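Local coordinates for cytochrome C-type biogenesis protein ccmF (PDB 6ZMQ), which binds heme b within a membrane helix bundle and, as a cytochrome c heme lyase, probably attaches heme to apocytochrome c during cytochrome maturation, at residues F265-L270 against F299-L304; V295-A300 against F335-G340; V563-K568 against M607-E612. All blocks are in the same frame, centred on the assembly; numbering follows the deposited sequence.

Contact 1. Residues F265-L270 against F299-L304; sequences FIPWLL and FAATLL. With LMT (dodecyl-beta-D-maltoside), chain D.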
loop_
_atom_site.group_PDB
_atom_site.type_symbol
_atom_site.label_atom_id
_atom_site.label_comp_id
_atom_site.label_asym_id
_atom_site.label_seq_id
_atom_site.Cartn_x
_atom_site.Cartn_y
_atom_site.Cartn_z
ATOM N N PHE A 265 2.578 -4.385 -5.085
ATOM C CA PHE A 265 3.992 -4.358 -4.737
ATOM C C PHE A 265 4.805 -3.525 -5.725
ATOM O O PHE A 265 5.728 -2.825 -5.300
ATOM C CB PHE A 265 4.535 -5.787 -4.668
ATOM C CG PHE A 265 5.970 -5.895 -4.203
ATOM C CD1 PHE A 265 6.447 -5.119 -3.148
ATOM C CD2 PHE A 265 6.828 -6.811 -4.800
ATOM C CE1 PHE A 265 7.763 -5.241 -2.712
ATOM C CE2 PHE A 265 8.147 -6.939 -4.375
ATOM C CZ PHE A 265 8.614 -6.150 -3.328
ATOM N N ILE A 266 4.490 -3.601 -7.023
ATOM C CA ILE A 266 5.020 -2.704 -8.066
ATOM C C ILE A 266 4.927 -1.204 -7.742
ATOM O O ILE A 266 5.969 -0.540 -7.874
ATOM C CB ILE A 266 4.402 -3.008 -9.456
ATOM C CG1 ILE A 266 4.838 -4.370 -10.019
ATOM C CG2 ILE A 266 4.733 -1.946 -10.515
ATOM C CD1 ILE A 266 3.722 -5.356 -10.258
ATOM N N PRO A 267 3.784 -0.603 -7.310
ATOM C CA PRO A 267 3.813 0.853 -7.024
ATOM C C PRO A 267 4.663 1.225 -5.820
ATOM O O PRO A 267 5.435 2.198 -5.898
ATOM C CB PRO A 267 2.338 1.200 -6.774
ATOM C CG PRO A 267 1.578 0.057 -7.254
ATOM C CD PRO A 267 2.432 -1.107 -7.010
ATOM N N TRP A 268 4.553 0.442 -4.730
ATOM C CA TRP A 268 5.325 0.648 -3.506
ATOM C C TRP A 268 6.828 0.632 -3.759
ATOM O O TRP A 268 7.578 1.371 -3.102
ATOM C CB TRP A 268 4.982 -0.431 -2.470
ATOM C CG TRP A 268 5.810 -0.277 -1.214
ATOM C CD1 TRP A 268 5.538 0.550 -0.173
ATOM C CD2 TRP A 268 7.062 -0.921 -0.897
ATOM N NE1 TRP A 268 6.523 0.457 0.771
ATOM C CE2 TRP A 268 7.472 -0.433 0.352
ATOM C CE3 TRP A 268 7.884 -1.837 -1.564
ATOM C CZ2 TRP A 268 8.651 -0.844 0.968
ATOM C CZ3 TRP A 268 9.054 -2.249 -0.946
ATOM C CH2 TRP A 268 9.423 -1.752 0.305
ATOM N N LEU A 269 7.283 -0.217 -4.684
ATOM C CA LEU A 269 8.687 -0.230 -5.083
ATOM C C LEU A 269 9.090 1.096 -5.731
ATOM O O LEU A 269 10.075 1.730 -5.324
ATOM C CB LEU A 269 8.942 -1.408 -6.027
ATOM C CG LEU A 269 9.057 -2.798 -5.385
ATOM C CD1 LEU A 269 9.139 -3.898 -6.450
ATOM C CD2 LEU A 269 10.220 -2.873 -4.428
ATOM N N LEU A 270 8.295 1.559 -6.705
ATOM C CA LEU A 270 8.677 2.731 -7.493
ATOM C C LEU A 270 8.557 4.001 -6.666
ATOM O O LEU A 270 9.453 4.858 -6.694
ATOM C CB LEU A 270 7.816 2.802 -8.755
ATOM C CG LEU A 270 7.918 1.568 -9.654
ATOM C CD1 LEU A 270 6.687 1.402 -10.555
ATOM C CD2 LEU A 270 9.212 1.575 -10.458
ATOM N N PHE A 299 3.140 6.761 -10.187
ATOM C CA PHE A 299 1.766 7.245 -10.139
ATOM C C PHE A 299 0.820 6.360 -10.945
ATOM O O PHE A 299 -0.266 6.001 -10.468
ATOM C CB PHE A 299 1.718 8.684 -10.644
ATOM C CG PHE A 299 0.337 9.161 -10.963
ATOM C CD1 PHE A 299 -0.552 9.434 -9.941
ATOM C CD2 PHE A 299 -0.085 9.326 -12.288
ATOM C CE1 PHE A 299 -1.830 9.864 -10.222
ATOM C CE2 PHE A 299 -1.374 9.751 -12.562
ATOM C CZ PHE A 299 -2.240 10.015 -11.524
ATOM N N ALA A 300 1.188 6.038 -12.191
ATOM C CA ALA A 300 0.324 5.167 -12.992
ATOM C C ALA A 300 0.313 3.730 -12.464
ATOM O O ALA A 300 -0.704 3.018 -12.594
ATOM C CB ALA A 300 0.759 5.194 -14.452
ATOM N N ALA A 301 1.420 3.302 -11.841
ATOM C CA ALA A 301 1.458 2.031 -11.131
ATOM C C ALA A 301 0.474 2.019 -9.975
ATOM O O ALA A 301 -0.244 1.034 -9.780
ATOM C CB ALA A 301 2.877 1.769 -10.633
ATOM N N THR A 302 0.429 3.115 -9.200
ATOM C CA THR A 302 -0.508 3.217 -8.086
ATOM C C THR A 302 -1.950 3.274 -8.570
ATOM O O THR A 302 -2.841 2.776 -7.875
ATOM C CB THR A 302 -0.194 4.439 -7.216
ATOM O OG1 THR A 302 1.177 4.408 -6.816
ATOM C CG2 THR A 302 -1.038 4.401 -5.951
ATOM N N LEU A 303 -2.184 3.841 -9.763
ATOM C CA LEU A 303 -3.498 3.766 -10.409
ATOM C C LEU A 303 -3.927 2.324 -10.654
ATOM O O LEU A 303 -4.993 1.887 -10.196
ATOM C CB LEU A 303 -3.498 4.529 -11.735
ATOM C CG LEU A 303 -4.771 4.259 -12.551
ATOM C CD1 LEU A 303 -6.002 4.999 -12.009
ATOM C CD2 LEU A 303 -4.534 4.513 -14.016
ATOM N N LEU A 304 -3.085 1.569 -11.369
ATOM C CA LEU A 304 -3.454 0.205 -11.732
ATOM C C LEU A 304 -3.399 -0.745 -10.534
ATOM O O LEU A 304 -4.001 -1.823 -10.571
ATOM C CB LEU A 304 -2.567 -0.293 -12.879
ATOM C CG LEU A 304 -3.228 -1.172 -13.960
ATOM C CD1 LEU A 304 -4.692 -0.784 -14.205
ATOM C CD2 LEU A 304 -2.458 -1.128 -15.290
HETATM C C1B LMT D . 3.317 -21.255 0.288
HETATM C C2B LMT D . 4.008 -22.393 -0.530
HETATM C C3B LMT D . 3.494 -23.834 -0.202
HETATM C C4B LMT D . 2.496 -23.922 0.985
HETATM C C5B LMT D . 1.441 -22.833 0.726
HETATM C C6B LMT D . 0.312 -22.955 1.741
HETATM O O1B LMT D . 3.397 -20.037 -0.418
HETATM O O2B LMT D . 3.817 -22.107 -1.857
HETATM O O3B LMT D . 4.540 -24.702 -0.057
HETATM O "O4'" LMT D . 1.891 -25.159 1.027
HETATM O O5B LMT D . 1.967 -21.495 0.686
HETATM O O6B LMT D . -0.298 -24.175 1.615
HETATM C "C1'" LMT D . 5.800 -16.502 -0.392
HETATM C "C2'" LMT D . 6.340 -17.733 -1.190
HETATM C "C3'" LMT D . 5.202 -18.778 -1.425
HETATM C "C4'" LMT D . 4.456 -19.137 -0.120
HETATM C "C5'" LMT D . 3.894 -17.765 0.337
HETATM C "C6'" LMT D . 2.884 -17.796 1.450
HETATM O "O1'" LMT D . 6.845 -15.803 0.168
HETATM O "O2'" LMT D . 6.790 -17.321 -2.416
HETATM O "O3'" LMT D . 5.695 -19.900 -2.017
HETATM O "O5'" LMT D . 4.974 -16.921 0.709
HETATM O "O6'" LMT D . 3.590 -18.131 2.573
HETATM C C1 LMT D . 7.304 -14.659 -0.538
HETATM C C2 LMT D . 7.748 -13.680 0.516
HETATM C C3 LMT D . 8.965 -12.851 0.222
HETATM C C4 LMT D . 8.559 -11.605 -0.532
HETATM C C5 LMT D . 9.771 -10.760 -0.790
HETATM C C6 LMT D . 9.515 -9.282 -0.735
HETATM C C7 LMT D . 8.809 -8.902 0.538
HETATM C C8 LMT D . 9.351 -7.607 1.035
HETATM C C9 LMT D . 8.282 -6.624 1.381
HETATM C C10 LMT D . 8.943 -5.350 1.816
HETATM C C11 LMT D . 7.913 -4.375 2.275
HETATM C C12 LMT D . 8.429 -3.523 3.382
#
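T302 OG1 hydrogen-bonds to A298 O one turn back in its own helix, and the same oxygen meets P267 CB across the contact at 3.4 Å. The two segments belong to an antiparallel transmembrane helical hairpin, whose axes here approach to 8.2 Å with directions 158° apart. With OG1 opposite the carbonyl carbon (chi1 -53°), T302 spends its polar end on its own backbone, so its hydroxyl side packs against the proline ring without needing a partner there. P267 sits against the neighbouring backbone: its CB takes the threonine, while CG comes to 3.3 Å from A301 O. The small side chain of A301 is consistent with the close approach, A301 CA lying 4.9 Å from P267 CA. W268 leaves its helix pointing away from segment 299-304, and F265 does not reach it. The detergent tail lies over one face of the W268 indole, with LMT C11 3.6 Å from W268 CH2, and W231 stacks on the same tryptophan. I266 and L269 pack on helix 362-384. Back at the interface, A301 CB is met by three residues: P267 CB, I266 CG2 and, at 3.8 Å, L270 CD1.

Contact 2. Residues V295-A300 against F335-G340; sequences VTLAFA and FATGLG. With PTY (phosphatidylethanolamine), chain E.
The F299 ring presents CE2 to A336 CB at 4.2 Å, slantwise, and also stacks with Y204 and meets F197. F335, on the same helix as A336, turns its ring to lipid instead: PTY C20 lies 3.8 Å above one face, toward the rim, and PTY C23 is 3.6 Å from F335 CZ. With an alanine at F335, the acyl chain around C20 to C23 would probably lose the flat surface it lies on, leaving that length of tail freer to move. L339 CD1 touches the same chain. Between segments 295-300 and 335-340, antiparallel at 174° with axes 9.1 Å apart, the packing is of small groups. T296 CG2 comes over G340 CA at 3.7 Å; with no side chain on G340 to intervene, T296 CA and G340 CA sit 5.6 Å apart. At the next turn A300 CB meets T337 CG2 at 3.7 Å and faces A336 CB. T337 OG1, set between the backbone N and the carbonyl carbon (chi1 36°), bonds to F333 O, as T296 OG1 does to F292 O. Both hydroxyls are thus satisfied within their own helices, which meet largely through methyls and backbone, the F299 ring at one side, as suits a membrane interior.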
loop_
_atom_site.group_PDB
_atom_site.type_symbol
_atom_site.label_atom_id
_atom_site.label_comp_id
_atom_site.label_asym_id
_atom_site.label_seq_id
_atom_site.Cartn_x
_atom_site.Cartn_y
_atom_site.Cartn_z
ATOM N N VAL A 295 8.234 9.371 -10.846
ATOM C CA VAL A 295 6.925 9.829 -10.376
ATOM C C VAL A 295 5.837 9.488 -11.396
ATOM O O VAL A 295 4.715 9.132 -11.009
ATOM C CB VAL A 295 6.936 11.328 -10.003
ATOM C CG1 VAL A 295 7.177 12.218 -11.182
ATOM C CG2 VAL A 295 5.650 11.729 -9.243
ATOM N N THR A 296 6.173 9.478 -12.705
ATOM C CA THR A 296 5.182 9.058 -13.698
ATOM C C THR A 296 4.877 7.565 -13.584
ATOM O O THR A 296 3.702 7.167 -13.516
ATOM C CB THR A 296 5.662 9.408 -15.112
ATOM O OG1 THR A 296 5.950 10.810 -15.201
ATOM C CG2 THR A 296 4.614 9.030 -16.144
ATOM N N LEU A 297 5.928 6.745 -13.466
ATOM C CA LEU A 297 5.773 5.296 -13.393
ATOM C C LEU A 297 5.112 4.873 -12.086
ATOM O O LEU A 297 4.214 4.028 -12.090
ATOM C CB LEU A 297 7.137 4.626 -13.552
ATOM C CG LEU A 297 7.681 4.613 -14.982
ATOM C CD1 LEU A 297 9.147 4.173 -15.007
ATOM C CD2 LEU A 297 6.845 3.765 -15.912
ATOM N N ALA A 298 5.545 5.461 -10.962
ATOM C CA ALA A 298 4.955 5.203 -9.650
ATOM C C ALA A 298 3.494 5.620 -9.575
ATOM O O ALA A 298 2.675 4.900 -8.994
ATOM C CB ALA A 298 5.759 5.928 -8.569
ATOM N N PHE A 299 3.140 6.761 -10.187
ATOM C CA PHE A 299 1.766 7.245 -10.139
ATOM C C PHE A 299 0.820 6.360 -10.945
ATOM O O PHE A 299 -0.266 6.001 -10.468
ATOM C CB PHE A 299 1.718 8.684 -10.644
ATOM C CG PHE A 299 0.337 9.161 -10.963
ATOM C CD1 PHE A 299 -0.552 9.434 -9.941
ATOM C CD2 PHE A 299 -0.085 9.326 -12.288
ATOM C CE1 PHE A 299 -1.830 9.864 -10.222
ATOM C CE2 PHE A 299 -1.374 9.751 -12.562
ATOM C CZ PHE A 299 -2.240 10.015 -11.524
ATOM N N ALA A 300 1.188 6.038 -12.191
ATOM C CA ALA A 300 0.324 5.167 -12.992
ATOM C C ALA A 300 0.313 3.730 -12.464
ATOM O O ALA A 300 -0.704 3.018 -12.594
ATOM C CB ALA A 300 0.759 5.194 -14.452
ATOM N N PHE A 335 -2.803 6.738 -21.002
ATOM C CA PHE A 335 -2.743 8.196 -21.092
ATOM C C PHE A 335 -1.741 8.787 -20.101
ATOM O O PHE A 335 -0.939 9.653 -20.474
ATOM C CB PHE A 335 -4.152 8.765 -20.875
ATOM C CG PHE A 335 -4.222 10.268 -20.840
ATOM C CD1 PHE A 335 -4.265 10.992 -22.023
ATOM C CD2 PHE A 335 -4.253 10.957 -19.628
ATOM C CE1 PHE A 335 -4.327 12.372 -22.004
ATOM C CE2 PHE A 335 -4.305 12.331 -19.602
ATOM C CZ PHE A 335 -4.345 13.041 -20.791
ATOM N N ALA A 336 -1.758 8.306 -18.851
ATOM C CA ALA A 336 -0.899 8.847 -17.793
ATOM C C ALA A 336 0.584 8.581 -18.060
ATOM O O ALA A 336 1.411 9.516 -18.032
ATOM C CB ALA A 336 -1.317 8.270 -16.440
ATOM N N THR A 337 0.940 7.301 -18.287
ATOM C CA THR A 337 2.322 6.942 -18.632
ATOM C C THR A 337 2.801 7.608 -19.918
ATOM O O THR A 337 3.942 8.100 -19.969
ATOM C CB THR A 337 2.501 5.417 -18.741
ATOM O OG1 THR A 337 1.333 4.809 -19.306
ATOM C CG2 THR A 337 2.901 4.777 -17.426
ATOM N N GLY A 338 1.936 7.671 -20.945
ATOM C CA GLY A 338 2.326 8.276 -22.205
ATOM C C GLY A 338 2.552 9.768 -22.090
ATOM O O GLY A 338 3.499 10.300 -22.662
ATOM N N LEU A 339 1.721 10.447 -21.291
ATOM C CA LEU A 339 1.846 11.892 -21.118
ATOM C C LEU A 339 3.113 12.269 -20.356
ATOM O O LEU A 339 3.891 13.119 -20.831
ATOM C CB LEU A 339 0.601 12.422 -20.407
ATOM C CG LEU A 339 0.653 13.770 -19.695
ATOM C CD1 LEU A 339 0.763 14.886 -20.719
ATOM C CD2 LEU A 339 -0.560 13.968 -18.790
ATOM N N GLY A 340 3.354 11.621 -19.206
ATOM C CA GLY A 340 4.541 11.943 -18.419
ATOM C C GLY A 340 5.844 11.583 -19.114
ATOM O O GLY A 340 6.785 12.388 -19.165
HETATM C C1 PTY E . -17.222 1.024 -24.273
HETATM C C2 PTY E . -19.078 -5.348 -26.953
HETATM C C3 PTY E . -17.879 -4.979 -26.080
HETATM O O4 PTY E . -17.890 1.306 -23.077
HETATM C C5 PTY E . -15.906 -1.066 -23.721
HETATM C C6 PTY E . -15.824 0.437 -24.047
HETATM O O7 PTY E . -15.105 1.156 -23.059
HETATM C C8 PTY E . -14.195 2.133 -23.537
HETATM O O10 PTY E . -14.144 2.364 -24.697
HETATM C C11 PTY E . -13.257 2.907 -22.589
HETATM C C12 PTY E . -12.493 4.047 -23.298
HETATM C C13 PTY E . -11.179 4.435 -22.585
HETATM C C14 PTY E . -10.950 5.952 -22.482
HETATM C C15 PTY E . -10.172 6.334 -21.211
HETATM C C16 PTY E . -9.308 7.597 -21.381
HETATM C C17 PTY E . -9.718 8.677 -20.366
HETATM C C18 PTY E . -8.565 9.614 -19.974
HETATM C C19 PTY E . -9.091 10.790 -19.141
HETATM C C20 PTY E . -8.039 11.903 -19.040
HETATM C C21 PTY E . -8.696 13.256 -18.743
HETATM C C22 PTY E . -8.028 14.380 -19.546
HETATM C C23 PTY E . -6.757 14.873 -18.844
HETATM C C24 PTY E . -6.177 16.090 -19.575
HETATM C C25 PTY E . -5.039 16.741 -18.783
HETATM C C26 PTY E . -3.740 16.688 -19.590
HETATM C C27 PTY E . -2.918 17.958 -19.376
HETATM C C28 PTY E . -1.471 17.665 -19.762
HETATM C C29 PTY E . -0.734 18.947 -20.135
HETATM C C30 PTY E . -18.842 2.324 -23.228
HETATM C C31 PTY E . -18.392 3.785 -23.206
HETATM O O30 PTY E . -19.987 2.056 -23.390
HETATM C C32 PTY E . -17.536 4.032 -21.962
HETATM C C33 PTY E . -16.846 5.397 -22.018
HETATM C C34 PTY E . -16.204 5.701 -20.661
HETATM C C35 PTY E . -15.446 7.029 -20.722
HETATM C C36 PTY E . -15.386 7.688 -19.343
HETATM C C37 PTY E . -15.295 9.206 -19.506
HETATM C C38 PTY E . -13.994 9.715 -18.884
HETATM C C39 PTY E . -13.772 11.194 -19.207
HETATM C C40 PTY E . -12.679 11.325 -20.268
HETATM C C41 PTY E . -12.191 12.770 -20.384
HETATM C C42 PTY E . -12.993 13.506 -21.456
HETATM C C43 PTY E . -12.187 14.697 -21.966
HETATM C C44 PTY E . -12.770 15.971 -21.364
HETATM P P1 PTY E . -17.310 -2.488 -25.502
HETATM O O11 PTY E . -18.192 -3.867 -25.286
HETATM O O12 PTY E . -15.968 -2.844 -26.096
HETATM O O13 PTY E . -18.050 -1.620 -26.490
HETATM O O14 PTY E . -17.137 -1.648 -24.085
HETATM N N1 PTY E . -18.685 -5.307 -28.351
#

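Contact 3. Residues V563-K568 against M607-E612; sequences VEALLK and MDFDRE
A chi1 of -147° swings the F609 ring off the end of strand 603-608 until it stands against the backbone of E564 and A565, while E612, three residues after F609, with chi1 at 140° and its chain extended beyond CG, is placed towards V563. The phenylalanine carries the contact. E564 O lies at the rim of its ring, close to the ring plane, 3.3 Å from F609 CE2, so the partly positive C-H edge faces a carbonyl oxygen. A565 CB comes instead over the ring, 4.2 Å from its centroid and 29° off the normal: an off-centre CH-pi contact whose nearest carbons are A565 CB and F609 CE2, 3.7 Å apart. F581, on the neighbouring strand 578-581, meets the same ring at a slant, and A617 touches it too. V563 and E612 cross at about a right angle, the carboxylate coming up to the isopropyl group; E612 OE2 is modelled implausibly close to V563 CG2, so the detail of that approach is doubtful. The CB atoms of L567 and M607 point toward the opposite segment without closing on it; L567 packs instead on L619 and M607 on L621 of strand 617-625. The backbones stay apart, with A565 CA 7.4 Å from F609 CA. A ring just past the end of strand 603-608 thus packs on the backbone and side chain of strand 561-566, which belongs to another antiparallel sheet, consistent with the core of a small beta domain inserted between helices 501-525 and 627-644.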
loop_
_atom_site.group_PDB
_atom_site.type_symbol
_atom_site.label_atom_id
_atom_site.label_comp_id
_atom_site.label_asym_id
_atom_site.label_seq_id
_atom_site.Cartn_x
_atom_site.Cartn_y
_atom_site.Cartn_z
ATOM N N VAL A 563 -17.654 -22.808 14.343
ATOM C CA VAL A 563 -17.318 -24.096 14.934
ATOM C C VAL A 563 -15.845 -24.139 15.313
ATOM O O VAL A 563 -15.018 -23.359 14.823
ATOM C CB VAL A 563 -17.699 -25.297 14.037
ATOM C CG1 VAL A 563 -19.200 -25.588 14.130
ATOM C CG2 VAL A 563 -17.321 -25.015 12.608
ATOM N N GLU A 564 -15.535 -25.086 16.199
ATOM C CA GLU A 564 -14.403 -25.027 17.108
ATOM C C GLU A 564 -13.559 -26.285 17.001
ATOM O O GLU A 564 -14.051 -27.333 16.588
ATOM C CB GLU A 564 -14.909 -24.870 18.566
ATOM C CG GLU A 564 -15.412 -23.486 18.914
ATOM C CD GLU A 564 -14.321 -22.455 18.959
ATOM O OE1 GLU A 564 -13.141 -22.827 19.138
ATOM O OE2 GLU A 564 -14.640 -21.268 18.759
ATOM N N ALA A 565 -12.271 -26.153 17.300
ATOM C CA ALA A 565 -11.424 -27.263 17.729
ATOM C C ALA A 565 -10.699 -26.821 18.997
ATOM O O ALA A 565 -9.799 -25.974 18.939
ATOM C CB ALA A 565 -10.432 -27.676 16.642
ATOM N N LEU A 566 -11.085 -27.390 20.136
ATOM C CA LEU A 566 -10.478 -27.061 21.424
ATOM C C LEU A 566 -9.335 -28.033 21.680
ATOM O O LEU A 566 -9.529 -29.251 21.671
ATOM C CB LEU A 566 -11.493 -27.128 22.557
ATOM C CG LEU A 566 -12.857 -26.512 22.309
ATOM C CD1 LEU A 566 -13.702 -27.545 21.596
ATOM C CD2 LEU A 566 -13.472 -26.096 23.601
ATOM N N LEU A 567 -8.143 -27.496 21.875
ATOM C CA LEU A 567 -6.927 -28.283 21.995
ATOM C C LEU A 567 -6.424 -28.194 23.435
ATOM O O LEU A 567 -7.050 -27.545 24.271
ATOM C CB LEU A 567 -5.887 -27.796 20.979
ATOM C CG LEU A 567 -5.901 -28.259 19.502
ATOM C CD1 LEU A 567 -7.264 -28.273 18.780
ATOM C CD2 LEU A 567 -4.946 -27.376 18.718
ATOM N N LYS A 568 -5.345 -28.923 23.749
ATOM C CA LYS A 568 -4.770 -28.941 25.094
ATOM C C LYS A 568 -3.247 -29.005 25.030
ATOM O O LYS A 568 -2.689 -29.755 24.237
ATOM C CB LYS A 568 -5.332 -30.149 25.909
ATOM C CG LYS A 568 -4.505 -30.613 27.128
ATOM C CD LYS A 568 -5.351 -31.337 28.182
ATOM C CE LYS A 568 -5.345 -32.856 28.081
ATOM N NZ LYS A 568 -4.013 -33.419 27.725
ATOM N N MET A 607 -2.347 -21.913 13.936
ATOM C CA MET A 607 -3.214 -23.073 14.111
ATOM C C MET A 607 -4.461 -22.928 13.249
ATOM O O MET A 607 -5.194 -21.928 13.365
ATOM C CB MET A 607 -3.571 -23.243 15.585
ATOM C CG MET A 607 -2.693 -24.257 16.283
ATOM S SD MET A 607 -2.370 -23.702 17.951
ATOM C CE MET A 607 -1.379 -22.272 17.507
ATOM N N ASP A 608 -4.703 -23.967 12.436
ATOM C CA ASP A 608 -5.597 -24.046 11.292
ATOM C C ASP A 608 -6.515 -25.253 11.399
ATOM O O ASP A 608 -6.154 -26.279 11.983
ATOM C CB ASP A 608 -4.780 -24.169 9.997
ATOM C CG ASP A 608 -5.236 -23.230 8.932
ATOM O OD1 ASP A 608 -6.048 -22.366 9.268
ATOM O OD2 ASP A 608 -4.772 -23.344 7.778
ATOM N N PHE A 609 -7.695 -25.116 10.826
ATOM C CA PHE A 609 -8.729 -26.167 10.932
ATOM C C PHE A 609 -8.740 -27.110 9.726
ATOM O O PHE A 609 -8.711 -28.314 9.958
ATOM C CB PHE A 609 -10.066 -25.486 11.150
ATOM C CG PHE A 609 -10.954 -26.315 12.020
ATOM C CD1 PHE A 609 -11.103 -27.661 11.763
ATOM C CD2 PHE A 609 -11.702 -25.736 13.021
ATOM C CE1 PHE A 609 -11.947 -28.434 12.536
ATOM C CE2 PHE A 609 -12.549 -26.510 13.791
ATOM C CZ PHE A 609 -12.663 -27.857 13.553
ATOM N N ASP A 610 -8.782 -26.546 8.516
ATOM C CA ASP A 610 -8.785 -27.227 7.191
ATOM C C ASP A 610 -10.182 -27.748 6.877
ATOM O O ASP A 610 -10.855 -27.109 6.099
ATOM C CB ASP A 610 -7.571 -28.116 6.969
ATOM C CG ASP A 610 -6.401 -27.302 6.494
ATOM O OD1 ASP A 610 -6.584 -26.129 6.289
ATOM O OD2 ASP A 610 -5.343 -27.864 6.323
ATOM N N ARG A 611 -10.478 -28.983 7.212
ATOM C CA ARG A 611 -11.890 -29.398 7.235
ATOM C C ARG A 611 -12.305 -29.881 8.614
ATOM O O ARG A 611 -11.612 -30.680 9.226
ATOM C CB ARG A 611 -12.132 -30.518 6.233
ATOM C CG ARG A 611 -12.911 -31.690 6.807
ATOM C CD ARG A 611 -13.311 -32.545 5.636
ATOM N NE ARG A 611 -14.106 -31.670 4.811
ATOM C CZ ARG A 611 -15.214 -31.120 5.239
ATOM N NH1 ARG A 611 -15.914 -30.322 4.456
ATOM N NH2 ARG A 611 -15.615 -31.372 6.462
ATOM N N GLU A 612 -13.390 -29.319 9.091
ATOM C CA GLU A 612 -14.030 -29.896 10.274
ATOM C C GLU A 612 -15.003 -30.856 9.609
ATOM O O GLU A 612 -15.815 -30.366 8.829
ATOM C CB GLU A 612 -14.907 -28.848 10.943
ATOM C CG GLU A 612 -16.212 -29.412 11.452
ATOM C CD GLU A 612 -17.317 -28.396 11.524
ATOM O OE1 GLU A 612 -17.820 -28.005 10.489
ATOM O OE2 GLU A 612 -17.644 -28.006 12.620
#

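Contacts 1 and 2 are neighbours in the membrane bundle, their centres about 10 Å apart. Both use helix 288-307 and share F299 and A300; L270 of contact 1 packs on A298 of contact 2, CB to CB at 3.7 Å. That helix therefore lies between helix 266-284, which carries the heme ligand H276, and helix 325-345, which borders a bound lipid. Contact 3 comes last along the chain, in the beta domain, its centre about 39 Å from that of contact 1 and about 48 Å from that of contact 2. The protein thus pairs a continuous helical membrane body with a separate strand-built domain, each probably with its own core.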